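Local coordinates for protein threonine--tRNA ligase catalytic subunit (Aeropyrum pernix, PDB 3A32) that probably charges tRNA(Thr) with threonine in two steps, activating the amino acid with ATP, and is a zinc-binding class II synthetase probably unable to deacylate mischarged seryl-tRNA, at residues F218-E229 / G252-K260; Y324-P333 / F418-R426. One frame throughout, in Å; residues are numbered along the deposited sequence.

In the fold
Contact 1 lies wholly in the class II catalytic core, while contact 2 joins that core's last helix and the loop after it to a hairpin of the anticodon-binding domain. They sit on opposite sides of the chain's centre, their own centres about 40 Å apart, and share no helix or strand. Both are partly buried, but contact 1 has no fully exposed residue among those that touch, whereas contact 2 has two. Chemistry follows place: 218-229 with 252-260 is aromatic and proline packing with one backbone hydrogen bond, close to the zinc site; 324-333 with 418-426 relies on arginines laid against a phenylalanine, a leucine and a methionine, with no direct hydrogen bond.

Contact 1: residues F218-E229 / G252-K260; sequences FMGSKEEWEGAE and GEAAFYGPK
W225, on the first turn of helix 222-243, packs against A254 and P259 in the loop that leads into strand 260-268, an apolar helix-to-loop contact at one end of the class II synthetase antiparallel core. The six-membered half of the indole does the touching: CZ3 lies 3.3 Å from P259 CD, CH2 meets G258 CA, and the carbonyl oxygens of A255 and F256 come to the ring edge. With CG anti to the carbonyl carbon (chi1 -85°), this half reaches the loop. The pyrrole side is tied down by NE1, which donates to M219 O at 2.6 Å, tilted from the carbonyl plane. With the indole cut back to an alanine, P259 and A254 would probably face a gap and M219 O would lose this donor. S221 and E224 form a capping box at the helix start; one turn beyond E224, A228 CB lies 3.6 Å from P259 CG. F218 turns its ring edge to the loop, CE1 reaching A254 O at 3.3 Å. Y257 of the same loop brings its side chain to about 5 Å from that of the zinc ligand H310. F285, outside the segments, meets W225 edge-to-face. The backbones join where M219 N donates to F256 O at 2.9 Å.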
loop_
_atom_site.group_PDB
_atom_site.type_symbol
_atom_site.label_atom_id
_atom_site.label_comp_id
_atom_site.label_asym_id
_atom_site.label_seq_id
_atom_site.Cartn_x
_atom_site.Cartn_y
_atom_site.Cartn_z
ATOM N N PHE A 218 -15.866 14.180 32.296
ATOM C CA PHE A 218 -16.071 14.506 30.872
ATOM C C PHE A 218 -15.663 15.936 30.583
ATOM O O PHE A 218 -16.348 16.896 31.019
ATOM C CB PHE A 218 -17.518 14.239 30.452
ATOM C CG PHE A 218 -17.935 12.828 30.666
ATOM C CD1 PHE A 218 -17.489 11.817 29.809
ATOM C CD2 PHE A 218 -18.728 12.486 31.746
ATOM C CE1 PHE A 218 -17.853 10.511 30.019
ATOM C CE2 PHE A 218 -19.109 11.166 31.965
ATOM C CZ PHE A 218 -18.672 10.175 31.110
ATOM N N MET A 219 -14.561 16.103 29.856
ATOM C CA MET A 219 -14.040 17.438 29.573
ATOM C C MET A 219 -14.882 18.193 28.522
ATOM O O MET A 219 -15.625 17.601 27.737
ATOM C CB MET A 219 -12.570 17.359 29.141
ATOM C CG MET A 219 -12.383 16.724 27.724
ATOM S SD MET A 219 -10.832 17.258 27.014
ATOM C CE MET A 219 -11.122 19.019 26.749
ATOM N N GLY A 220 -14.751 19.506 28.496
ATOM C CA GLY A 220 -15.456 20.300 27.505
ATOM C C GLY A 220 -16.708 20.936 28.072
ATOM O O GLY A 220 -17.003 20.846 29.293
ATOM N N SER A 221 -17.464 21.563 27.176
ATOM C CA SER A 221 -18.590 22.339 27.573
ATOM C C SER A 221 -19.839 21.492 27.363
ATOM O O SER A 221 -19.827 20.576 26.535
ATOM C CB SER A 221 -18.637 23.619 26.734
ATOM O OG SER A 221 -18.739 23.340 25.344
ATOM N N LYS A 222 -20.899 21.803 28.120
ATOM C CA LYS A 222 -22.253 21.293 27.863
ATOM C C LYS A 222 -22.601 21.339 26.370
ATOM O O LYS A 222 -23.101 20.363 25.815
ATOM C CB LYS A 222 -23.313 22.129 28.616
ATOM C CG LYS A 222 -23.693 21.647 30.006
ATOM C CD LYS A 222 -24.968 22.369 30.532
ATOM C CE LYS A 222 -24.657 23.720 31.268
ATOM N NZ LYS A 222 -24.657 24.934 30.355
ATOM N N GLU A 223 -22.384 22.496 25.744
ATOM C CA GLU A 223 -22.779 22.717 24.350
ATOM C C GLU A 223 -22.167 21.703 23.364
ATOM O O GLU A 223 -22.867 21.127 22.510
ATOM C CB GLU A 223 -22.450 24.168 23.944
ATOM C CG GLU A 223 -23.336 25.246 24.661
ATOM C CD GLU A 223 -22.854 25.683 26.072
ATOM O OE1 GLU A 223 -21.701 25.403 26.482
ATOM O OE2 GLU A 223 -23.649 26.344 26.788
ATOM N N GLU A 224 -20.865 21.479 23.513
ATOM C CA GLU A 224 -20.106 20.474 22.764
ATOM C C GLU A 224 -20.700 19.087 22.895
ATOM O O GLU A 224 -20.985 18.437 21.878
ATOM C CB GLU A 224 -18.669 20.459 23.249
ATOM C CG GLU A 224 -17.842 21.592 22.684
ATOM C CD GLU A 224 -16.541 21.726 23.430
ATOM O OE1 GLU A 224 -16.587 22.239 24.553
ATOM O OE2 GLU A 224 -15.476 21.278 22.929
ATOM N N TRP A 225 -20.902 18.647 24.151
ATOM C CA TRP A 225 -21.433 17.339 24.466
ATOM C C TRP A 225 -22.867 17.165 23.908
ATOM O O TRP A 225 -23.209 16.141 23.285
ATOM C CB TRP A 225 -21.352 17.129 25.992
ATOM C CG TRP A 225 -20.002 16.606 26.457
ATOM C CD1 TRP A 225 -18.979 17.331 26.986
ATOM C CD2 TRP A 225 -19.528 15.244 26.375
ATOM N NE1 TRP A 225 -17.893 16.506 27.259
ATOM C CE2 TRP A 225 -18.200 15.227 26.874
ATOM C CE3 TRP A 225 -20.093 14.050 25.910
ATOM C CZ2 TRP A 225 -17.440 14.064 26.947
ATOM C CZ3 TRP A 225 -19.340 12.876 26.002
ATOM C CH2 TRP A 225 -18.029 12.897 26.528
ATOM N N GLU A 226 -23.692 18.195 24.081
ATOM C CA GLU A 226 -25.065 18.193 23.576
ATOM C C GLU A 226 -25.152 18.174 22.074
ATOM O O GLU A 226 -25.928 17.436 21.548
ATOM C CB GLU A 226 -25.844 19.386 24.125
ATOM C CG GLU A 226 -26.079 19.218 25.624
ATOM C CD GLU A 226 -26.900 20.330 26.256
ATOM O OE1 GLU A 226 -26.744 21.508 25.856
ATOM O OE2 GLU A 226 -27.681 20.003 27.178
ATOM N N GLY A 227 -24.374 18.983 21.386
ATOM C CA GLY A 227 -24.355 18.981 19.923
ATOM C C GLY A 227 -23.866 17.642 19.369
ATOM O O GLY A 227 -24.451 17.120 18.448
ATOM N N ALA A 228 -22.816 17.074 19.974
ATOM C CA ALA A 228 -22.261 15.751 19.603
ATOM C C ALA A 228 -23.190 14.598 19.909
ATOM O O ALA A 228 -23.491 13.833 19.034
ATOM C CB ALA A 228 -20.856 15.539 20.230
ATOM N N GLU A 229 -23.707 14.497 21.128
ATOM C CA GLU A 229 -24.656 13.399 21.484
ATOM C C GLU A 229 -25.938 13.436 20.661
ATOM O O GLU A 229 -26.506 12.385 20.255
ATOM C CB GLU A 229 -25.005 13.428 22.964
ATOM C CG GLU A 229 -23.791 13.231 23.865
ATOM C CD GLU A 229 -24.077 13.363 25.346
ATOM O OE1 GLU A 229 -25.178 13.855 25.677
ATOM O OE2 GLU A 229 -23.199 13.013 26.192
ATOM N N GLY A 252 -23.009 7.694 30.532
ATOM C CA GLY A 252 -21.796 7.678 31.321
ATOM C C GLY A 252 -20.676 6.824 30.771
ATOM O O GLY A 252 -19.652 6.673 31.440
ATOM N N GLU A 253 -20.835 6.274 29.565
ATOM C CA GLU A 253 -19.802 5.376 29.003
ATOM C C GLU A 253 -18.868 6.022 28.007
ATOM O O GLU A 253 -17.921 5.381 27.548
ATOM C CB GLU A 253 -20.376 4.093 28.380
ATOM C CG GLU A 253 -21.247 3.212 29.325
ATOM C CD GLU A 253 -20.526 2.554 30.513
ATOM O OE1 GLU A 253 -19.276 2.584 30.617
ATOM O OE2 GLU A 253 -21.244 1.993 31.373
ATOM N N ALA A 254 -19.122 7.273 27.650
ATOM C CA ALA A 254 -18.247 7.963 26.673
ATOM C C ALA A 254 -16.800 8.042 27.169
ATOM O O ALA A 254 -16.537 7.938 28.361
ATOM C CB ALA A 254 -18.776 9.362 26.375
ATOM N N ALA A 255 -15.864 8.239 26.256
ATOM C CA ALA A 255 -14.504 8.693 26.639
ATOM C C ALA A 255 -14.591 10.050 27.349
ATOM O O ALA A 255 -15.518 10.814 27.100
ATOM C CB ALA A 255 -13.626 8.837 25.398
ATOM N N PHE A 256 -13.596 10.369 28.166
ATOM C CA PHE A 256 -13.471 11.702 28.761
ATOM C C PHE A 256 -13.480 12.831 27.753
ATOM O O PHE A 256 -13.856 13.945 28.119
ATOM C CB PHE A 256 -12.247 11.838 29.728
ATOM C CG PHE A 256 -10.881 11.956 29.035
ATOM C CD1 PHE A 256 -10.355 13.205 28.697
ATOM C CD2 PHE A 256 -10.123 10.803 28.756
ATOM C CE1 PHE A 256 -9.112 13.333 28.066
ATOM C CE2 PHE A 256 -8.868 10.881 28.119
ATOM C CZ PHE A 256 -8.351 12.158 27.759
ATOM N N TYR A 257 -13.061 12.572 26.511
ATOM C CA TYR A 257 -12.964 13.627 25.465
ATOM C C TYR A 257 -14.068 13.623 24.432
ATOM O O TYR A 257 -13.975 14.389 23.465
ATOM C CB TYR A 257 -11.621 13.578 24.692
ATOM C CG TYR A 257 -11.301 12.188 24.192
ATOM C CD1 TYR A 257 -11.678 11.756 22.921
ATOM C CD2 TYR A 257 -10.657 11.273 25.037
ATOM C CE1 TYR A 257 -11.382 10.437 22.495
ATOM C CE2 TYR A 257 -10.365 9.975 24.632
ATOM C CZ TYR A 257 -10.711 9.570 23.357
ATOM O OH TYR A 257 -10.402 8.267 23.016
ATOM N N GLY A 258 -15.085 12.768 24.567
ATOM C CA GLY A 258 -16.230 12.920 23.703
ATOM C C GLY A 258 -17.003 11.632 23.574
ATOM O O GLY A 258 -16.485 10.580 23.895
ATOM N N PRO A 259 -18.270 11.724 23.131
ATOM C CA PRO A 259 -19.158 10.561 22.980
ATOM C C PRO A 259 -18.798 9.771 21.714
ATOM O O PRO A 259 -17.983 10.263 20.892
ATOM C CB PRO A 259 -20.536 11.184 22.823
ATOM C CG PRO A 259 -20.268 12.557 22.221
ATOM C CD PRO A 259 -18.906 12.993 22.703
ATOM N N LYS A 260 -19.390 8.579 21.554
ATOM C CA LYS A 260 -19.067 7.700 20.424
ATOM C C LYS A 260 -20.190 6.765 20.042
ATOM O O LYS A 260 -21.143 6.579 20.779
ATOM C CB LYS A 260 -17.821 6.849 20.730
ATOM C CG LYS A 260 -17.892 6.142 22.088
ATOM C CD LYS A 260 -16.864 4.995 22.205
ATOM C CE LYS A 260 -16.933 4.390 23.620
ATOM N NZ LYS A 260 -16.126 3.132 23.675
#

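Contact 2: residues Y324-P333 / F418-R426; sequences YLEHRRGRMP and FDLESMKRR
R331 lays its side chain across F418, joining the loop after helix 317-327 of the catalytic core to the hairpin of strands 412-419 and 424-431 in the anticodon-binding domain. The helix ends in a Schellman motif with R329 at C-prime, and the hairpin carries a G1 bulge at M423 and K424 opposite D419. From its root, R331 CB touches L420 CD2 at 3.8 Å. CG meets F418 CE2, and a bend at chi2 (-69°) then takes the chain over the ring: CD stands 3.7 Å from the ring centroid, nearly on its normal, in a CH-pi contact. NE and CZ continue over CE1, where the guanidinium stacks flat, its plane 2° from that of the ring, as an off-centre cation-pi pair. At the tip NH1 comes 3.4 Å from R425 NH2, two donors whose like charges are probably balanced by E392, which forms salt bridges with both arginines.

R328 meets the same leucine at L420 CB and CD1. One face of its guanidinium is covered by L420 CB, while its edge meets Y324 OH, to which NH1 donates; that hydroxyl in turn donates to R331 O at 2.7 Å and so ties the helix to the loop. Outside the two segments, NH1 and NH2 also donate to the carbonyls of F193 and K194. E421 OE2 adds only a long salt bridge, well out of the guanidinium plane, with no N-H pointing at it. M423 places SD against R328 CD and its methyl CE 3.4 Å from R328 O, while L420 CD1 reaches P333 CA. A water bridges the segments, accepting from R328 NE at 3.2 Å and donating weakly to L420 O.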
loop_
_atom_site.group_PDB
_atom_site.type_symbol
_atom_site.label_atom_id
_atom_site.label_comp_id
_atom_site.label_asym_id
_atom_site.label_seq_id
_atom_site.Cartn_x
_atom_site.Cartn_y
_atom_site.Cartn_z
ATOM N N TYR A 324 -12.884 -12.513 11.476
ATOM C CA TYR A 324 -13.395 -12.988 10.188
ATOM C C TYR A 324 -12.995 -14.459 9.911
ATOM O O TYR A 324 -13.806 -15.274 9.526
ATOM C CB TYR A 324 -12.958 -12.077 8.997
ATOM C CG TYR A 324 -13.550 -12.586 7.715
ATOM C CD1 TYR A 324 -14.788 -12.082 7.216
ATOM C CD2 TYR A 324 -12.920 -13.616 7.014
ATOM C CE1 TYR A 324 -15.351 -12.599 6.049
ATOM C CE2 TYR A 324 -13.467 -14.134 5.848
ATOM C CZ TYR A 324 -14.686 -13.628 5.369
ATOM O OH TYR A 324 -15.214 -14.204 4.234
ATOM N N LEU A 325 -11.727 -14.790 10.086
ATOM C CA LEU A 325 -11.275 -16.153 9.783
ATOM C C LEU A 325 -12.033 -17.184 10.646
ATOM O O LEU A 325 -12.316 -18.260 10.169
ATOM C CB LEU A 325 -9.742 -16.302 9.941
ATOM C CG LEU A 325 -8.894 -15.574 8.895
ATOM C CD1 LEU A 325 -7.412 -15.478 9.381
ATOM C CD2 LEU A 325 -9.020 -16.283 7.510
ATOM N N GLU A 326 -12.349 -16.841 11.888
ATOM C CA GLU A 326 -13.157 -17.708 12.726
ATOM C C GLU A 326 -14.614 -17.787 12.313
ATOM O O GLU A 326 -15.106 -18.885 12.061
ATOM C CB GLU A 326 -12.947 -17.402 14.214
ATOM C CG GLU A 326 -11.504 -17.837 14.683
ATOM C CD GLU A 326 -11.159 -17.319 16.098
ATOM O OE1 GLU A 326 -12.102 -16.839 16.736
ATOM O OE2 GLU A 326 -9.969 -17.362 16.556
ATOM N N HIS A 327 -15.285 -16.641 12.148
ATOM C CA HIS A 327 -16.680 -16.623 11.722
ATOM C C HIS A 327 -16.888 -17.376 10.391
ATOM O O HIS A 327 -17.910 -18.039 10.217
ATOM C CB HIS A 327 -17.185 -15.175 11.634
ATOM C CG HIS A 327 -18.617 -15.039 11.209
ATOM N ND1 HIS A 327 -19.673 -15.452 11.995
ATOM C CD2 HIS A 327 -19.166 -14.512 10.090
ATOM C CE1 HIS A 327 -20.804 -15.211 11.365
ATOM N NE2 HIS A 327 -20.523 -14.649 10.203
ATOM N N ARG A 328 -15.910 -17.296 9.482
ATOM C CA ARG A 328 -16.021 -17.930 8.150
ATOM C C ARG A 328 -15.139 -19.144 7.935
ATOM O O ARG A 328 -14.974 -19.589 6.826
ATOM C CB ARG A 328 -15.782 -16.920 7.044
ATOM C CG ARG A 328 -16.985 -15.994 6.862
ATOM C CD ARG A 328 -17.847 -16.479 5.698
ATOM N NE ARG A 328 -19.154 -15.810 5.641
ATOM C CZ ARG A 328 -19.385 -14.659 5.015
ATOM N NH1 ARG A 328 -18.363 -14.023 4.414
ATOM N NH2 ARG A 328 -20.628 -14.107 5.026
ATOM N N ARG A 329 -14.582 -19.683 9.016
ATOM C CA ARG A 329 -13.826 -20.927 8.954
ATOM C C ARG A 329 -12.787 -20.925 7.787
ATOM O O ARG A 329 -12.678 -21.923 6.994
ATOM C CB ARG A 329 -14.789 -22.132 8.887
ATOM C CG ARG A 329 -15.478 -22.492 10.260
ATOM C CD ARG A 329 -16.886 -22.005 10.339
ATOM N NE ARG A 329 -17.549 -22.442 11.577
ATOM C CZ ARG A 329 -18.130 -21.649 12.498
ATOM N NH1 ARG A 329 -18.164 -20.306 12.374
ATOM N NH2 ARG A 329 -18.693 -22.220 13.568
ATOM N N GLY A 330 -12.003 -19.839 7.713
ATOM C CA GLY A 330 -10.896 -19.813 6.821
ATOM C C GLY A 330 -11.284 -19.434 5.398
ATOM O O GLY A 330 -10.425 -19.459 4.515
ATOM N N ARG A 331 -12.552 -19.053 5.185
ATOM C CA ARG A 331 -13.094 -18.833 3.823
ATOM C C ARG A 331 -13.125 -17.369 3.430
ATOM O O ARG A 331 -13.978 -16.611 3.884
ATOM C CB ARG A 331 -14.489 -19.448 3.666
ATOM C CG ARG A 331 -14.519 -20.948 3.892
ATOM C CD ARG A 331 -13.787 -21.786 2.789
ATOM N NE ARG A 331 -13.832 -23.229 3.081
ATOM C CZ ARG A 331 -13.464 -24.191 2.239
ATOM N NH1 ARG A 331 -12.977 -23.911 1.021
ATOM N NH2 ARG A 331 -13.587 -25.454 2.618
ATOM N N MET A 332 -12.159 -16.978 2.611
ATOM C CA MET A 332 -11.969 -15.589 2.196
ATOM C C MET A 332 -12.822 -15.264 0.969
ATOM O O MET A 332 -13.007 -16.146 0.081
ATOM C CB MET A 332 -10.492 -15.349 1.812
ATOM C CG MET A 332 -9.463 -15.621 2.953
ATOM S SD MET A 332 -9.834 -14.622 4.413
ATOM C CE MET A 332 -9.369 -12.974 3.802
ATOM N N PRO A 333 -13.276 -13.987 0.868
ATOM C CA PRO A 333 -13.921 -13.540 -0.375
ATOM C C PRO A 333 -12.905 -13.596 -1.521
ATOM O O PRO A 333 -11.706 -13.414 -1.263
ATOM C CB PRO A 333 -14.309 -12.077 -0.101
ATOM C CG PRO A 333 -13.658 -11.692 1.215
ATOM C CD PRO A 333 -13.126 -12.913 1.882
ATOM N N PHE A 418 -16.834 -21.283 -3.956
ATOM C CA PHE A 418 -17.254 -21.526 -2.595
ATOM C C PHE A 418 -18.235 -20.431 -2.246
ATOM O O PHE A 418 -17.930 -19.238 -2.377
ATOM C CB PHE A 418 -16.081 -21.524 -1.606
ATOM C CG PHE A 418 -16.512 -21.891 -0.247
ATOM C CD1 PHE A 418 -16.606 -23.274 0.135
ATOM C CD2 PHE A 418 -16.963 -20.886 0.642
ATOM C CE1 PHE A 418 -17.105 -23.648 1.409
ATOM C CE2 PHE A 418 -17.480 -21.239 1.921
ATOM C CZ PHE A 418 -17.531 -22.619 2.321
ATOM N N ASP A 419 -19.404 -20.829 -1.794
ATOM C CA ASP A 419 -20.499 -19.911 -1.502
ATOM C C ASP A 419 -20.461 -19.497 -0.041
ATOM O O ASP A 419 -20.697 -20.313 0.837
ATOM C CB ASP A 419 -21.820 -20.622 -1.747
ATOM C CG ASP A 419 -22.939 -19.654 -1.984
ATOM O OD1 ASP A 419 -22.815 -18.902 -2.993
ATOM O OD2 ASP A 419 -23.910 -19.620 -1.176
ATOM N N LEU A 420 -20.155 -18.232 0.212
ATOM C CA LEU A 420 -19.884 -17.795 1.599
ATOM C C LEU A 420 -21.113 -17.824 2.491
ATOM O O LEU A 420 -20.986 -18.111 3.663
ATOM C CB LEU A 420 -19.203 -16.432 1.654
ATOM C CG LEU A 420 -17.843 -16.316 0.956
ATOM C CD1 LEU A 420 -17.425 -14.844 0.959
ATOM C CD2 LEU A 420 -16.765 -17.259 1.602
ATOM N N GLU A 421 -22.288 -17.519 1.942
ATOM C CA GLU A 421 -23.559 -17.587 2.719
ATOM C C GLU A 421 -23.885 -19.010 3.161
ATOM O O GLU A 421 -23.919 -19.292 4.367
ATOM C CB GLU A 421 -24.765 -16.944 1.985
ATOM C CG GLU A 421 -24.524 -15.537 1.370
ATOM C CD GLU A 421 -23.861 -14.499 2.346
ATOM O OE1 GLU A 421 -24.381 -14.303 3.500
ATOM O OE2 GLU A 421 -22.836 -13.870 1.915
ATOM N N SER A 422 -24.076 -19.915 2.204
ATOM C CA SER A 422 -24.354 -21.320 2.529
ATOM C C SER A 422 -23.134 -22.074 3.090
ATOM O O SER A 422 -23.288 -23.144 3.721
ATOM C CB SER A 422 -24.935 -22.046 1.301
ATOM O OG SER A 422 -23.966 -22.181 0.256
ATOM N N MET A 423 -21.920 -21.508 2.904
ATOM C CA MET A 423 -20.676 -22.171 3.343
ATOM C C MET A 423 -20.528 -23.542 2.687
ATOM O O MET A 423 -20.167 -24.497 3.340
ATOM C CB MET A 423 -20.606 -22.325 4.879
ATOM C CG MET A 423 -20.459 -20.988 5.655
ATOM S SD MET A 423 -18.872 -20.179 5.427
ATOM C CE MET A 423 -17.765 -21.421 6.138
ATOM N N LYS A 424 -20.801 -23.607 1.383
ATOM C CA LYS A 424 -20.671 -24.801 0.570
ATOM C C LYS A 424 -20.070 -24.410 -0.767
ATOM O O LYS A 424 -20.297 -23.290 -1.258
ATOM C CB LYS A 424 -22.056 -25.456 0.328
ATOM C CG LYS A 424 -22.768 -25.953 1.634
ATOM C CD LYS A 424 -23.881 -26.981 1.334
ATOM C CE LYS A 424 -24.967 -27.208 2.444
ATOM N NZ LYS A 424 -25.556 -28.665 2.378
ATOM N N ARG A 425 -19.329 -25.349 -1.355
ATOM C CA ARG A 425 -18.996 -25.336 -2.784
ATOM C C ARG A 425 -20.231 -25.386 -3.684
ATOM O O ARG A 425 -21.204 -26.122 -3.425
ATOM C CB ARG A 425 -18.103 -26.538 -3.138
ATOM C CG ARG A 425 -16.724 -26.483 -2.510
ATOM C CD ARG A 425 -15.759 -25.718 -3.386
ATOM N NE ARG A 425 -14.445 -25.587 -2.732
ATOM C CZ ARG A 425 -13.616 -24.576 -2.946
ATOM N NH1 ARG A 425 -13.953 -23.593 -3.787
ATOM N NH2 ARG A 425 -12.475 -24.541 -2.310
ATOM N N ARG A 426 -20.192 -24.633 -4.761
ATOM C CA ARG A 426 -21.278 -24.682 -5.696
ATOM C C ARG A 426 -20.719 -24.936 -7.082
ATOM O O ARG A 426 -19.894 -24.171 -7.563
ATOM C CB ARG A 426 -22.089 -23.384 -5.645
ATOM C CG ARG A 426 -23.314 -23.392 -6.538
ATOM C CD ARG A 426 -24.224 -22.152 -6.278
ATOM N NE ARG A 426 -23.631 -20.964 -6.870
ATOM C CZ ARG A 426 -23.704 -20.648 -8.168
ATOM N NH1 ARG A 426 -24.375 -21.428 -9.038
ATOM N NH2 ARG A 426 -23.100 -19.535 -8.587
HETATM O O HOH W 1 -21.502 -17.657 6.902
#